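Side-chain contacts in NAD(P)H-flavin oxidoreductase (PDB 2FRE), which binds flavin mononucleotide between its two subunits and probably transfers electrons from NAD(P)H through it, as nitroreductase-family oxidoreductases do: residues W67-E72 with E145-P150; L89-R94 with F112-A117; S29-E34 with V159-L164. All blocks are in the same frame, centred on the assembly; numbering follows the deposited sequence.

How the interactions relate
Interactions 2 and 3 each include a strand of the central antiparallel sheet; interaction 1 packs against it. Interactions 1 and 2 meet through F90 of strand 87-98, whose CD2 packs on L147 CD1 at 3.7 Å and whose CE2 lies 3.7 Å from F70 CD2, although the two contact centres are about 17 Å apart. Interactions 2 and 3 meet inside the sheet, where L89 O lies 2.7 Å from V159 N, a probable hydrogen bond, and V91 packs on V159. Interactions 1 and 3 stay about 6 Å apart at their nearest atoms. Interaction 2 alone touches the flavin, through F112 and D113; in interaction 3 the I161 side chain stays about 12 Å from a bound FMN.

Interaction 1. Residues W67-E72 with E145-P150; sequences WPLFVE and EKLDIP
L147 CD2 meets both L69 and F70, so one leucine methyl serves two neighbouring residues of helix 67-72, and CD1 adds a contact with F70. CD2 is the busier branch: it stands 3.9 Å from F70 CE1 and 4.0 Å from L69 CD2. The other branch, CD1, reaches F70 CZ at 4.1 Å. Both methyls lie to one side of the ring plane, and CD2 approaches the ring obliquely, near the CE1-CZ rim. L69 and L147 run past one another in opposite senses. The L69 side chain takes that course because its CG is anti to the backbone N (chi1 170°), while its second methyl, CD1, lies against the aliphatic base of K146, 4.1 Å from CB and equally near CG. Beyond CG the lysine chain bends at chi2 (-75°), and its NZ remains 6.8 Å from E72 OE2, a separation at which any attraction between the charges would be weak. Helix 140-146 has just finished here, and L147, the first residue after it to leave helical geometry, packs its side chain on helix 67-72 against the sheet. F70 and L147 both also rest on V58 of strand 55-61. G193 of the second subunit packs on F70 and L147, while R194 of that subunit packs on L69.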
loop_
_atom_site.group_PDB
_atom_site.type_symbol
_atom_site.label_atom_id
_atom_site.label_comp_id
_atom_site.label_asym_id
_atom_site.label_seq_id
_atom_site.Cartn_x
_atom_site.Cartn_y
_atom_site.Cartn_z
ATOM N N TRP A 67 -19.482 -4.965 -18.023
ATOM C CA TRP A 67 -19.468 -3.676 -17.364
ATOM C C TRP A 67 -20.661 -3.498 -16.408
ATOM O O TRP A 67 -20.470 -3.151 -15.254
ATOM C CB TRP A 67 -19.436 -2.564 -18.398
ATOM C CG TRP A 67 -19.442 -1.211 -17.820
ATOM C CD1 TRP A 67 -20.474 -0.339 -17.802
ATOM C CD2 TRP A 67 -18.368 -0.581 -17.118
ATOM N NE1 TRP A 67 -20.107 0.812 -17.151
ATOM C CE2 TRP A 67 -18.815 0.694 -16.732
ATOM C CE3 TRP A 67 -17.060 -0.966 -16.793
ATOM C CZ2 TRP A 67 -18.001 1.594 -16.049
ATOM C CZ3 TRP A 67 -16.252 -0.068 -16.134
ATOM C CH2 TRP A 67 -16.730 1.187 -15.749
ATOM N N PRO A 68 -21.898 -3.756 -16.877
ATOM C CA PRO A 68 -23.034 -3.513 -15.971
ATOM C C PRO A 68 -23.040 -4.380 -14.714
ATOM O O PRO A 68 -23.509 -3.941 -13.639
ATOM C CB PRO A 68 -24.272 -3.806 -16.835
ATOM C CG PRO A 68 -23.799 -4.454 -18.072
ATOM C CD PRO A 68 -22.328 -4.214 -18.213
ATOM N N LEU A 69 -22.510 -5.590 -14.834
ATOM C CA LEU A 69 -22.356 -6.445 -13.674
ATOM C C LEU A 69 -21.378 -5.820 -12.685
ATOM O O LEU A 69 -21.636 -5.800 -11.480
ATOM C CB LEU A 69 -21.887 -7.834 -14.085
ATOM C CG LEU A 69 -21.454 -8.755 -12.932
ATOM C CD1 LEU A 69 -22.622 -9.071 -11.969
ATOM C CD2 LEU A 69 -20.884 -10.011 -13.533
ATOM N N PHE A 70 -20.249 -5.335 -13.185
ATOM C CA PHE A 70 -19.263 -4.691 -12.322
ATOM C C PHE A 70 -19.853 -3.458 -11.641
ATOM O O PHE A 70 -19.613 -3.231 -10.471
ATOM C CB PHE A 70 -17.996 -4.330 -13.108
ATOM C CG PHE A 70 -17.020 -5.464 -13.232
ATOM C CD1 PHE A 70 -17.362 -6.632 -13.889
ATOM C CD2 PHE A 70 -15.740 -5.362 -12.682
ATOM C CE1 PHE A 70 -16.443 -7.711 -13.990
ATOM C CE2 PHE A 70 -14.826 -6.430 -12.791
ATOM C CZ PHE A 70 -15.174 -7.586 -13.432
ATOM N N VAL A 71 -20.651 -2.681 -12.368
ATOM C CA VAL A 71 -21.319 -1.516 -11.778
ATOM C C VAL A 71 -22.302 -1.924 -10.661
ATOM O O VAL A 71 -22.327 -1.318 -9.584
ATOM C CB VAL A 71 -22.085 -0.707 -12.829
ATOM C CG1 VAL A 71 -22.950 0.349 -12.163
ATOM C CG2 VAL A 71 -21.116 -0.046 -13.835
ATOM N N GLU A 72 -23.092 -2.966 -10.892
ATOM C CA GLU A 72 -24.180 -3.273 -9.957
ATOM C C GLU A 72 -23.681 -4.006 -8.716
ATOM O O GLU A 72 -24.440 -4.159 -7.759
ATOM C CB GLU A 72 -25.320 -4.018 -10.658
ATOM C CG GLU A 72 -25.065 -5.468 -10.916
ATOM C CD GLU A 72 -26.150 -6.103 -11.767
ATOM O OE1 GLU A 72 -27.356 -6.005 -11.416
ATOM O OE2 GLU A 72 -25.780 -6.721 -12.786
ATOM N N GLU A 145 -19.413 -14.501 -5.455
ATOM C CA GLU A 145 -20.280 -15.431 -6.167
ATOM C C GLU A 145 -20.280 -15.139 -7.668
ATOM O O GLU A 145 -20.061 -16.036 -8.467
ATOM C CB GLU A 145 -21.701 -15.331 -5.621
ATOM C CG GLU A 145 -22.661 -16.340 -6.201
ATOM C CD GLU A 145 -22.213 -17.777 -5.956
ATOM O OE1 GLU A 145 -21.600 -18.044 -4.889
ATOM O OE2 GLU A 145 -22.475 -18.637 -6.835
ATOM N N LYS A 146 -20.522 -13.882 -8.044
ATOM C CA LYS A 146 -20.678 -13.515 -9.455
ATOM C C LYS A 146 -19.370 -13.535 -10.250
ATOM O O LYS A 146 -19.396 -13.738 -11.467
ATOM C CB LYS A 146 -21.337 -12.135 -9.597
ATOM C CG LYS A 146 -22.781 -12.061 -9.136
ATOM C CD LYS A 146 -23.772 -12.705 -10.117
ATOM C CE LYS A 146 -25.207 -12.241 -9.810
ATOM N NZ LYS A 146 -26.283 -13.068 -10.424
ATOM N N LEU A 147 -18.237 -13.301 -9.588
ATOM C CA LEU A 147 -16.944 -13.248 -10.283
ATOM C C LEU A 147 -16.106 -14.509 -10.072
ATOM O O LEU A 147 -14.936 -14.548 -10.456
ATOM C CB LEU A 147 -16.144 -11.992 -9.885
ATOM C CG LEU A 147 -16.862 -10.648 -10.139
ATOM C CD1 LEU A 147 -15.948 -9.505 -9.891
ATOM C CD2 LEU A 147 -17.445 -10.533 -11.570
ATOM N N ASP A 148 -16.719 -15.534 -9.484
ATOM C CA ASP A 148 -16.103 -16.859 -9.339
ATOM C C ASP A 148 -14.818 -16.800 -8.534
ATOM O O ASP A 148 -13.818 -17.407 -8.903
ATOM C CB ASP A 148 -15.808 -17.487 -10.706
ATOM C CG ASP A 148 -17.053 -17.677 -11.544
ATOM O OD1 ASP A 148 -18.102 -18.034 -10.963
ATOM O OD2 ASP A 148 -16.977 -17.464 -12.783
ATOM N N ILE A 149 -14.844 -16.058 -7.434
ATOM C CA ILE A 149 -13.675 -15.969 -6.599
ATOM C C ILE A 149 -13.624 -17.239 -5.760
ATOM O O ILE A 149 -14.618 -17.570 -5.116
ATOM C CB ILE A 149 -13.711 -14.710 -5.742
ATOM C CG1 ILE A 149 -13.618 -13.489 -6.675
ATOM C CG2 ILE A 149 -12.565 -14.735 -4.692
ATOM C CD1 ILE A 149 -13.979 -12.217 -6.035
ATOM N N PRO A 150 -12.477 -17.952 -5.778
ATOM C CA PRO A 150 -12.378 -19.228 -5.066
ATOM C C PRO A 150 -12.306 -19.025 -3.570
ATOM O O PRO A 150 -12.062 -17.913 -3.106
ATOM C CB PRO A 150 -11.057 -19.828 -5.578
ATOM C CG PRO A 150 -10.580 -18.904 -6.664
ATOM C CD PRO A 150 -11.206 -17.609 -6.433
#

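Interaction 2. Residues L89-R94 with F112-A117; sequences LFVISR and FDAGAA. With FMN (flavin mononucleotide), chain D.
Segment 89-94 of strand 87-98 and segment 112-117 of helix 110-127 come nearest at S93 and A114, whose CA atoms are 6.3 Å apart, and no hydrogen bond joins the two backbones. The small side chains make this approach possible: S93 CB meets A114 CB at 4.0 Å, and V91 CG1 adds a looser contact with the same methyl at 4.4 Å. V91 and S93, two apart on the strand, both point toward the helix and meet the methyl of A114. At chi1 67° the S93 hydroxyl is placed where it can hydrogen-bond E156 OE2 of the adjacent strand, which satisfies it.

Another part of the helix faces the flavin. D113 OD1 lies 3.6 Å from both FMN C7M and C8M, while OD2 is held by hydrogen bonds with T109 OG1 and A49 N, which help fix the carboxylate beside the two methyls. F112 CE2 approaches C7M obliquely at 4.0 Å, and its ring also meets W118 of the second subunit. Such packing of a long helix on the central sheet, with the flavin at the subunit interface, is characteristic of the dimeric FMN-dependent nitroreductase fold.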
loop_
_atom_site.group_PDB
_atom_site.type_symbol
_atom_site.label_atom_id
_atom_site.label_comp_id
_atom_site.label_asym_id
_atom_site.label_seq_id
_atom_site.Cartn_x
_atom_site.Cartn_y
_atom_site.Cartn_z
ATOM N N LEU A 89 -12.522 -2.437 -11.270
ATOM C CA LEU A 89 -11.893 -3.675 -10.888
ATOM C C LEU A 89 -12.005 -3.914 -9.387
ATOM O O LEU A 89 -12.288 -2.997 -8.623
ATOM C CB LEU A 89 -10.415 -3.677 -11.326
ATOM C CG LEU A 89 -9.455 -2.651 -10.704
ATOM C CD1 LEU A 89 -8.893 -3.108 -9.359
ATOM C CD2 LEU A 89 -8.285 -2.388 -11.655
ATOM N N PHE A 90 -11.775 -5.156 -8.986
ATOM C CA PHE A 90 -11.753 -5.521 -7.584
ATOM C C PHE A 90 -10.370 -6.047 -7.217
ATOM O O PHE A 90 -9.758 -6.868 -7.932
ATOM C CB PHE A 90 -12.902 -6.489 -7.255
ATOM C CG PHE A 90 -14.246 -5.898 -7.536
ATOM C CD1 PHE A 90 -14.840 -5.019 -6.618
ATOM C CD2 PHE A 90 -14.880 -6.136 -8.740
ATOM C CE1 PHE A 90 -16.067 -4.427 -6.894
ATOM C CE2 PHE A 90 -16.100 -5.542 -9.037
ATOM C CZ PHE A 90 -16.698 -4.676 -8.114
ATOM N N VAL A 91 -9.865 -5.519 -6.111
ATOM C CA VAL A 91 -8.620 -5.964 -5.543
ATOM C C VAL A 91 -8.923 -7.068 -4.530
ATOM O O VAL A 91 -9.688 -6.888 -3.598
ATOM C CB VAL A 91 -7.838 -4.836 -4.861
ATOM C CG1 VAL A 91 -6.536 -5.394 -4.300
ATOM C CG2 VAL A 91 -7.572 -3.694 -5.822
ATOM N N ILE A 92 -8.316 -8.217 -4.765
ATOM C CA ILE A 92 -8.585 -9.430 -4.030
ATOM C C ILE A 92 -7.266 -9.889 -3.445
ATOM O O ILE A 92 -6.213 -9.548 -3.983
ATOM C CB ILE A 92 -9.129 -10.485 -5.014
ATOM C CG1 ILE A 92 -10.496 -10.043 -5.513
ATOM C CG2 ILE A 92 -9.204 -11.883 -4.393
ATOM C CD1 ILE A 92 -10.700 -10.400 -6.921
ATOM N N SER A 93 -7.303 -10.656 -2.362
ATOM C CA SER A 93 -6.074 -11.278 -1.845
ATOM C C SER A 93 -6.305 -12.695 -1.340
ATOM O O SER A 93 -7.355 -13.003 -0.780
ATOM C CB SER A 93 -5.448 -10.441 -0.730
ATOM O OG SER A 93 -6.275 -10.422 0.413
ATOM N N ARG A 94 -5.289 -13.526 -1.516
ATOM C CA ARG A 94 -5.288 -14.907 -1.003
ATOM C C ARG A 94 -5.008 -14.840 0.497
ATOM O O ARG A 94 -3.980 -14.315 0.897
ATOM C CB ARG A 94 -4.220 -15.732 -1.724
ATOM C CG ARG A 94 -4.371 -17.239 -1.553
ATOM C CD ARG A 94 -3.300 -18.038 -2.279
ATOM N NE ARG A 94 -3.852 -19.323 -2.724
ATOM C CZ ARG A 94 -3.765 -19.835 -3.956
ATOM N NH1 ARG A 94 -3.108 -19.214 -4.927
ATOM N NH2 ARG A 94 -4.334 -21.004 -4.209
ATOM N N PHE A 112 -2.507 -6.292 4.096
ATOM C CA PHE A 112 -1.454 -5.298 4.118
ATOM C C PHE A 112 -0.723 -5.255 2.764
ATOM O O PHE A 112 -0.532 -4.180 2.135
ATOM C CB PHE A 112 -0.532 -5.629 5.308
ATOM C CG PHE A 112 0.612 -4.661 5.510
ATOM C CD1 PHE A 112 0.414 -3.490 6.190
ATOM C CD2 PHE A 112 1.891 -4.953 5.033
ATOM C CE1 PHE A 112 1.475 -2.611 6.420
ATOM C CE2 PHE A 112 2.941 -4.069 5.238
ATOM C CZ PHE A 112 2.725 -2.895 5.927
ATOM N N ASP A 113 -0.319 -6.431 2.295
ATOM C CA ASP A 113 0.442 -6.539 1.070
ATOM C C ASP A 113 -0.403 -6.115 -0.151
ATOM O O ASP A 113 0.062 -5.412 -1.025
ATOM C CB ASP A 113 0.953 -7.981 0.910
ATOM C CG ASP A 113 2.155 -8.318 1.844
ATOM O OD1 ASP A 113 2.854 -7.405 2.338
ATOM O OD2 ASP A 113 2.418 -9.528 2.061
ATOM N N ALA A 114 -1.658 -6.519 -0.175
ATOM C CA ALA A 114 -2.629 -6.060 -1.173
ATOM C C ALA A 114 -2.754 -4.519 -1.219
ATOM O O ALA A 114 -2.885 -3.942 -2.288
ATOM C CB ALA A 114 -3.997 -6.712 -0.917
ATOM N N GLY A 115 -2.690 -3.874 -0.055
ATOM C CA GLY A 115 -2.713 -2.407 0.050
ATOM C C GLY A 115 -1.523 -1.733 -0.598
ATOM O O GLY A 115 -1.668 -0.694 -1.269
ATOM N N ALA A 116 -0.341 -2.316 -0.400
ATOM C CA ALA A 116 0.853 -1.886 -1.119
ATOM C C ALA A 116 0.684 -1.971 -2.645
ATOM O O ALA A 116 1.054 -1.061 -3.374
ATOM C CB ALA A 116 2.081 -2.680 -0.660
ATOM N N ALA A 117 0.129 -3.078 -3.124
ATOM C CA ALA A 117 -0.181 -3.235 -4.544
ATOM C C ALA A 117 -1.217 -2.192 -5.018
ATOM O O ALA A 117 -1.104 -1.621 -6.109
ATOM C CB ALA A 117 -0.674 -4.635 -4.801
HETATM N N1 FMN D . 12.403 -9.671 4.373
HETATM C C2 FMN D . 13.189 -10.349 5.297
HETATM O O2 FMN D . 14.383 -10.470 5.040
HETATM N N3 FMN D . 12.666 -10.792 6.482
HETATM C C4 FMN D . 11.329 -10.614 6.761
HETATM O O4 FMN D . 10.912 -10.760 7.919
HETATM C C4A FMN D . 10.538 -9.956 5.820
HETATM N N5 FMN D . 9.193 -9.754 6.060
HETATM C C5A FMN D . 8.430 -9.034 5.161
HETATM C C6 FMN D . 7.091 -8.795 5.435
HETATM C C7 FMN D . 6.297 -8.059 4.546
HETATM C C7M FMN D . 5.064 -7.428 5.131
HETATM C C8 FMN D . 6.852 -7.553 3.372
HETATM C C8M FMN D . 6.257 -6.327 2.696
HETATM C C9 FMN D . 8.183 -7.812 3.097
HETATM C C9A FMN D . 8.967 -8.555 3.986
HETATM N N10 FMN D . 10.291 -8.802 3.690
HETATM C C10 FMN D . 11.076 -9.479 4.631
HETATM C "C1'" FMN D . 10.812 -8.608 2.293
HETATM C "C2'" FMN D . 10.095 -9.297 1.125
HETATM O "O2'" FMN D . 10.577 -10.643 0.967
HETATM C "C3'" FMN D . 10.363 -8.531 -0.170
HETATM O "O3'" FMN D . 9.785 -7.241 -0.073
HETATM C "C4'" FMN D . 9.843 -9.293 -1.412
HETATM O "O4'" FMN D . 10.619 -10.470 -1.642
HETATM C "C5'" FMN D . 9.870 -8.479 -2.683
HETATM O "O5'" FMN D . 11.146 -7.956 -2.894
HETATM P P FMN D . 11.442 -6.393 -3.098
HETATM O O1P FMN D . 10.906 -5.942 -4.415
HETATM O O2P FMN D . 10.776 -5.664 -1.963
HETATM O O3P FMN D . 12.927 -6.184 -3.132
#

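Interaction 3. Residues S29-E34 with V159-L164; sequences SPMPKE and VAIGTL
M31, present here as selenomethionine, reaches across to I161 with its terminal methyl: CE lies 3.7 Å from I161 CG2 and 4.1 Å from I161 CB. The first two torsions are extended, with CG anti to the backbone N (chi1 175°), and carry the selenium outward toward the strand. The turn comes at chi3 (-62°), which swings CE out of line with the extended part of the chain and brings it against the isoleucine. The two side chains meet at an oblique crossing. On the other side, I161 holds CG2 anti to its backbone N and presents that branch to M31, while its CG1 branch runs beside the backbone N.

A second, polar meeting joins S29 and T163. S29 OG and T163 OG1 are 4.1 Å apart and are linked through a water. That water donates to S29 OG at 3.0 Å and lies 2.7 Å from T163 OG1. T163 turns OG1 anti to its carbonyl carbon (chi1 -61°), which places the hydroxyl on the side of the water. S29 OG also hydrogen-bonds D27 OD1, so the serine hydroxyl is gripped by a carboxylate as well as by the bridging water.

The contact ties the loop leading into helix 33-44, with P32 as its N-cap residue, to I161 of strand 153-162 and to T163, which follows in the chain. Strands 87-98 and 131-135 flank that strand in the sheet, and I161 also packs on L121 and A125 of helix 110-127.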
loop_
_atom_site.group_PDB
_atom_site.type_symbol
_atom_site.label_atom_id
_atom_site.label_comp_id
_atom_site.label_asym_id
_atom_site.label_seq_id
_atom_site.Cartn_x
_atom_site.Cartn_y
_atom_site.Cartn_z
ATOM N N SER A 29 -14.757 7.876 -20.865
ATOM C CA SER A 29 -14.026 7.557 -22.094
ATOM C C SER A 29 -13.403 6.181 -21.983
ATOM O O SER A 29 -13.189 5.694 -20.877
ATOM C CB SER A 29 -12.938 8.594 -22.342
ATOM O OG SER A 29 -12.014 8.619 -21.269
ATOM N N PRO A 30 -13.101 5.545 -23.125
ATOM C CA PRO A 30 -12.338 4.291 -23.085
ATOM C C PRO A 30 -10.878 4.501 -22.675
ATOM O O PRO A 30 -10.271 5.487 -23.070
ATOM C CB PRO A 30 -12.417 3.775 -24.529
ATOM C CG PRO A 30 -12.741 4.948 -25.363
ATOM C CD PRO A 30 -13.450 5.946 -24.501
HETATM N N MSE A 31 -10.330 3.592 -21.874
HETATM C CA MSE A 31 -8.908 3.612 -21.555
HETATM C C MSE A 31 -8.210 2.580 -22.415
HETATM O O MSE A 31 -8.660 1.447 -22.493
HETATM C CB MSE A 31 -8.642 3.244 -20.098
HETATM C CG MSE A 31 -7.158 3.150 -19.776
HETATM SE SE MSE A 31 -6.800 2.566 -17.928
HETATM C CE MSE A 31 -7.659 4.091 -16.998
ATOM N N PRO A 32 -7.098 2.957 -23.052
ATOM C CA PRO A 32 -6.393 1.963 -23.862
ATOM C C PRO A 32 -6.099 0.689 -23.067
ATOM O O PRO A 32 -5.764 0.767 -21.871
ATOM C CB PRO A 32 -5.115 2.698 -24.274
ATOM C CG PRO A 32 -5.494 4.121 -24.285
ATOM C CD PRO A 32 -6.445 4.273 -23.115
ATOM N N LYS A 33 -6.275 -0.474 -23.691
ATOM C CA LYS A 33 -6.038 -1.748 -22.986
ATOM C C LYS A 33 -4.642 -1.807 -22.355
ATOM O O LYS A 33 -4.501 -2.282 -21.206
ATOM C CB LYS A 33 -6.270 -2.959 -23.906
ATOM C CG LYS A 33 -7.696 -3.581 -23.814
ATOM C CD LYS A 33 -8.786 -2.637 -24.291
ATOM C CE LYS A 33 -10.219 -3.166 -24.036
ATOM N NZ LYS A 33 -10.342 -4.665 -24.065
ATOM N N GLU A 34 -3.624 -1.329 -23.087
ATOM C CA GLU A 34 -2.224 -1.368 -22.602
ATOM C C GLU A 34 -2.003 -0.488 -21.366
ATOM O O GLU A 34 -1.150 -0.804 -20.511
ATOM C CB GLU A 34 -1.232 -0.947 -23.696
ATOM C CG GLU A 34 0.245 -1.313 -23.375
ATOM C CD GLU A 34 1.296 -0.501 -24.163
ATOM O OE1 GLU A 34 1.435 0.731 -23.942
ATOM O OE2 GLU A 34 2.009 -1.114 -24.981
ATOM N N VAL A 159 -12.136 -0.637 -7.240
ATOM C CA VAL A 159 -11.371 0.493 -7.739
ATOM C C VAL A 159 -11.971 0.968 -9.039
ATOM O O VAL A 159 -12.163 0.174 -9.965
ATOM C CB VAL A 159 -9.898 0.125 -7.980
ATOM C CG1 VAL A 159 -9.132 1.322 -8.481
ATOM C CG2 VAL A 159 -9.260 -0.413 -6.699
ATOM N N ALA A 160 -12.265 2.264 -9.086
ATOM C CA ALA A 160 -12.702 2.952 -10.286
ATOM C C ALA A 160 -11.513 3.782 -10.799
ATOM O O ALA A 160 -10.855 4.496 -10.016
ATOM C CB ALA A 160 -13.858 3.846 -9.963
ATOM N N ILE A 161 -11.228 3.662 -12.097
ATOM C CA ILE A 161 -10.161 4.406 -12.739
ATOM C C ILE A 161 -10.680 5.094 -13.991
ATOM O O ILE A 161 -11.438 4.509 -14.757
ATOM C CB ILE A 161 -8.974 3.510 -13.157
ATOM C CG1 ILE A 161 -8.711 2.398 -12.129
ATOM C CG2 ILE A 161 -7.718 4.392 -13.358
ATOM C CD1 ILE A 161 -7.675 1.342 -12.592
ATOM N N GLY A 162 -10.264 6.340 -14.194
ATOM C CA GLY A 162 -10.722 7.100 -15.340
ATOM C C GLY A 162 -10.032 8.433 -15.468
ATOM O O GLY A 162 -9.046 8.730 -14.769
ATOM N N THR A 163 -10.549 9.230 -16.386
ATOM C CA THR A 163 -10.022 10.544 -16.669
ATOM C C THR A 163 -10.937 11.602 -16.071
ATOM O O THR A 163 -12.145 11.614 -16.334
ATOM C CB THR A 163 -9.896 10.754 -18.172
ATOM O OG1 THR A 163 -8.994 9.770 -18.708
ATOM C CG2 THR A 163 -9.382 12.150 -18.485
ATOM N N LEU A 164 -10.339 12.484 -15.275
ATOM C CA LEU A 164 -11.057 13.495 -14.521
ATOM C C LEU A 164 -11.770 14.443 -15.464
ATOM O O LEU A 164 -11.258 14.751 -16.535
ATOM C CB LEU A 164 -10.081 14.284 -13.631
ATOM C CG LEU A 164 -10.644 15.376 -12.701
ATOM C CD1 LEU A 164 -11.593 14.813 -11.669
ATOM C CD2 LEU A 164 -9.522 16.135 -11.990
HETATM O O HOH W 1 -9.985 7.352 -19.408
#